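Side-chain contacts in 3-isopropylmalate dehydratase small subunit (PDB 3Q3W), which catalyses, as the small subunit of isopropylmalate isomerase, the interconversion of 2-isopropylmalate and 3-isopropylmalate by way of 2-isopropylmaleate: residues A[126-129]-A[130-134]; A[133-136]-A[137-141]. One frame throughout, in Å; residues are numbered along the deposited sequence.

Contact 1. Residues A[126-129]-A[130-134]; sequences LAKD and EVLEI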
# COMPACT_ATOMS: atom_id res chain seq x y z
N LEU A 126 -7.46 0.77 10.08
CA LEU A 126 -8.32 -0.15 10.83
C LEU A 126 -7.83 -0.30 12.27
O LEU A 126 -6.66 -0.04 12.56
CB LEU A 126 -8.37 -1.51 10.15
CG LEU A 126 -9.06 -1.50 8.78
CD1 LEU A 126 -9.33 -2.93 8.28
CD2 LEU A 126 -10.37 -0.68 8.87
N ALA A 127 -8.70 -0.68 13.19
CA ALA A 127 -8.22 -1.00 14.53
C ALA A 127 -7.23 -2.16 14.44
O ALA A 127 -7.37 -3.04 13.59
CB ALA A 127 -9.39 -1.33 15.48
N LYS A 128 -6.21 -2.14 15.30
CA LYS A 128 -5.13 -3.12 15.26
C LYS A 128 -5.67 -4.55 15.32
O LYS A 128 -5.18 -5.43 14.61
CB LYS A 128 -4.10 -2.83 16.35
CG LYS A 128 -3.42 -4.05 16.97
CD LYS A 128 -1.91 -4.00 16.88
CE LYS A 128 -1.43 -4.52 15.54
NZ LYS A 128 0.06 -4.52 15.46
N ASP A 129 -6.70 -4.77 16.14
CA ASP A 129 -7.35 -6.08 16.20
C ASP A 129 -7.87 -6.49 14.83
O ASP A 129 -7.76 -7.66 14.46
CB ASP A 129 -8.49 -6.13 17.24
CG ASP A 129 -9.78 -5.42 16.78
OD1 ASP A 129 -10.82 -6.11 16.67
OD2 ASP A 129 -9.76 -4.18 16.56
N GLU A 130 -8.40 -5.55 14.07
CA GLU A 130 -8.97 -5.86 12.77
C GLU A 130 -7.81 -6.17 11.80
O GLU A 130 -7.91 -7.12 11.03
CB GLU A 130 -9.84 -4.72 12.25
CG GLU A 130 -11.22 -4.46 13.01
CD GLU A 130 -11.94 -3.16 12.52
OE1 GLU A 130 -11.24 -2.26 11.99
OE2 GLU A 130 -13.19 -3.03 12.66
N VAL A 131 -6.72 -5.40 11.86
CA VAL A 131 -5.53 -5.67 11.04
C VAL A 131 -4.96 -7.08 11.32
O VAL A 131 -4.60 -7.80 10.41
CB VAL A 131 -4.41 -4.61 11.26
CG1 VAL A 131 -3.17 -4.95 10.44
CG2 VAL A 131 -4.89 -3.18 10.93
N LEU A 132 -4.95 -7.47 12.59
CA LEU A 132 -4.30 -8.69 13.04
C LEU A 132 -5.06 -9.89 12.52
O LEU A 132 -4.49 -10.90 12.07
CB LEU A 132 -4.26 -8.70 14.57
CG LEU A 132 -2.87 -8.86 15.20
CD1 LEU A 132 -1.78 -8.35 14.27
CD2 LEU A 132 -2.84 -8.15 16.57
N GLU A 133 -6.38 -9.75 12.59
CA GLU A 133 -7.34 -10.71 12.07
C GLU A 133 -7.21 -10.87 10.57
O GLU A 133 -7.23 -11.97 10.07
CB GLU A 133 -8.75 -10.25 12.46
CG GLU A 133 -9.93 -10.95 11.82
CD GLU A 133 -11.27 -10.53 12.46
OE1 GLU A 133 -11.33 -9.47 13.10
OE2 GLU A 133 -12.27 -11.26 12.33
N ILE A 134 -7.18 -9.75 9.85
CA ILE A 134 -6.96 -9.76 8.36
C ILE A 134 -5.73 -10.55 7.95
O ILE A 134 -5.84 -11.43 7.14
CB ILE A 134 -6.90 -8.33 7.80
CG1 ILE A 134 -8.31 -7.78 7.72
CG2 ILE A 134 -6.29 -8.29 6.44
CD1 ILE A 134 -8.35 -6.29 7.67
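E130 reaches back to the backbone of A127 and makes one half of a capping box at the start of helix 128-140, where the chain leaves strand 122-125. A127 holds the N-cap position and E130 the third place inside the helix, a site that suits glutamate because its chain is long enough to return to the N-cap amide.

The glutamate begins with CB, 3.3 Å from A127 O. CG then turns to the side of its own backbone N (chi1 -69°), and the extended remainder carries the carboxylate along the first turn toward the preceding loop. OE1 accepts from A127 N at 3.2 Å, a bent bond (140° at the hydrogen) whose donor stands above the carboxylate plane, 41° out of it. The same oxygen rests 3.5 Å from L126 CB, and its negative charge probably also interacts favourably with the helix N-terminus. A127, with CB as its entire side chain, has no acceptor to offer in return, so the reciprocal side-chain bond of a full capping box is absent. Its carbonyl instead starts the helix: A127 O receives V131 N at 3.0 Å and, weakly, E130 N.

L126, just before the cap, meets V131 in a hydrophobic staple, with L126 CB 3.9 Å from V131 CG2. Leucine and valine suit these buried places, since V131 also packs on P106 and V77 while L126 lies on F162 and F164. The leucine runs at about a right angle to both E130 and I134. Its far end extends the apolar contact by another helical turn, bringing L126 CD1 to 3.6 Å from I134 CD1.

Contact 2. Residues A[133-136]-A[137-141]; sequences EIVD and ELKKS
E137 bonds through its backbone N to E133 O, 3.1 Å away, opening the last turns of the amphipathic helix 128-140. Its side chain bends at chi2 (72°), and a water donates to both E137 OE1 and D136 OD1, bridging two carboxylates that would otherwise tend to repel.

L138 faces inward, as befits a leucine: its N donates to I134 O at 2.8 Å, and its side chain packs on V77, P16 and F157. K139 follows at the boundary. Its CG passes 3.2 Å from V135 O, and CE lies 3.8 Å from V135 CG1, so the lysine's outer methylenes lie against the valine while NZ goes on to a salt bridge with E18.

K140, one turn after D136, is long enough to reach back across its side chain. With CG 3.3 Å from D136 O, the extended chain carries NZ to D136 OD1 at 3.1 Å, using the lone pair on the side of OD2. The aspartate's CG, anti to its own N (chi1 179°), brings the carboxylate to meet it.

At S141 the helical backbone ends, and its N gives only weak bonds back to E137 O and L138 O; K144 takes up L138 O as well. D136 OD1, for its part, receives both an ammonium and a water, a pairing that should stabilise its charged form.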
# COMPACT_ATOMS: atom_id res chain seq x y z
N GLU A 133 -6.38 -9.75 12.59
CA GLU A 133 -7.34 -10.71 12.07
C GLU A 133 -7.21 -10.87 10.57
O GLU A 133 -7.23 -11.97 10.07
CB GLU A 133 -8.75 -10.25 12.46
CG GLU A 133 -9.93 -10.95 11.82
CD GLU A 133 -11.27 -10.53 12.46
OE1 GLU A 133 -11.33 -9.47 13.10
OE2 GLU A 133 -12.27 -11.26 12.33
N ILE A 134 -7.18 -9.75 9.85
CA ILE A 134 -6.96 -9.76 8.36
C ILE A 134 -5.73 -10.55 7.95
O ILE A 134 -5.84 -11.43 7.14
CB ILE A 134 -6.90 -8.33 7.80
CG1 ILE A 134 -8.31 -7.78 7.72
CG2 ILE A 134 -6.29 -8.29 6.44
CD1 ILE A 134 -8.35 -6.29 7.67
N VAL A 135 -4.59 -10.22 8.53
CA VAL A 135 -3.33 -10.83 8.26
C VAL A 135 -3.41 -12.32 8.47
O VAL A 135 -3.07 -13.07 7.55
CB VAL A 135 -2.23 -10.26 9.13
CG1 VAL A 135 -0.95 -11.18 9.01
CG2 VAL A 135 -1.91 -8.82 8.71
N ASP A 136 -3.96 -12.74 9.62
CA ASP A 136 -4.02 -14.16 9.94
C ASP A 136 -4.80 -14.91 8.88
O ASP A 136 -4.36 -15.93 8.34
CB ASP A 136 -4.68 -14.44 11.27
CG ASP A 136 -4.74 -15.92 11.55
OD1 ASP A 136 -5.84 -16.50 11.50
OD2 ASP A 136 -3.67 -16.49 11.75
N GLU A 137 -5.96 -14.40 8.54
CA GLU A 137 -6.77 -15.07 7.56
C GLU A 137 -6.12 -15.03 6.16
O GLU A 137 -6.21 -16.00 5.41
CB GLU A 137 -8.13 -14.38 7.55
CG GLU A 137 -9.09 -14.80 6.45
CD GLU A 137 -9.66 -16.16 6.63
OE1 GLU A 137 -9.81 -16.59 7.80
OE2 GLU A 137 -9.98 -16.79 5.60
N LEU A 138 -5.51 -13.90 5.81
CA LEU A 138 -4.96 -13.71 4.46
C LEU A 138 -3.84 -14.70 4.19
O LEU A 138 -3.71 -15.27 3.09
CB LEU A 138 -4.45 -12.27 4.31
CG LEU A 138 -4.08 -11.77 2.90
CD1 LEU A 138 -5.16 -12.05 1.85
CD2 LEU A 138 -3.82 -10.28 3.06
N LYS A 139 -3.03 -14.91 5.20
CA LYS A 139 -1.94 -15.84 5.10
C LYS A 139 -2.43 -17.24 4.94
O LYS A 139 -1.91 -18.00 4.11
CB LYS A 139 -1.13 -15.78 6.34
CG LYS A 139 -0.37 -14.51 6.48
CD LYS A 139 0.63 -14.67 7.58
CE LYS A 139 0.01 -14.86 8.94
NZ LYS A 139 1.14 -14.91 9.89
N LYS A 140 -3.42 -17.59 5.77
CA LYS A 140 -4.02 -18.90 5.72
C LYS A 140 -4.77 -19.17 4.43
O LYS A 140 -4.84 -20.33 4.00
CB LYS A 140 -4.97 -19.13 6.88
CG LYS A 140 -4.30 -19.24 8.22
CD LYS A 140 -5.34 -19.45 9.27
CE LYS A 140 -4.69 -19.65 10.63
NZ LYS A 140 -5.67 -19.59 11.74
N SER A 141 -5.31 -18.13 3.80
CA SER A 141 -6.27 -18.36 2.71
C SER A 141 -5.60 -18.60 1.34
O SER A 141 -4.59 -17.95 1.00
CB SER A 141 -7.27 -17.19 2.60
OG SER A 141 -8.29 -17.47 1.65
O HOH W 1 -8.40 -16.75 10.08

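Contacts 1 and 2 are successive parts of helix 128-140, sharing E133 and I134, with centres about 10 Å apart. Both are partly buried. One helix face, bearing V131, I134, V135 and L138, lies on the sheet, and V77 of strand 73-78 touches all four. Contact 1 adds L126 from the entering loop, whereas contact 2 reaches P16 at the other end. Between their own segments the polar bonds differ: in contact 1 the carboxylate of E130 accepts a backbone amide, while in contact 2 D136 pairs with K140. Salt bridges to the rest of the fold occur at both, and K144 stands by the late carbonyls, charges consistent with the helix dipole at both ends.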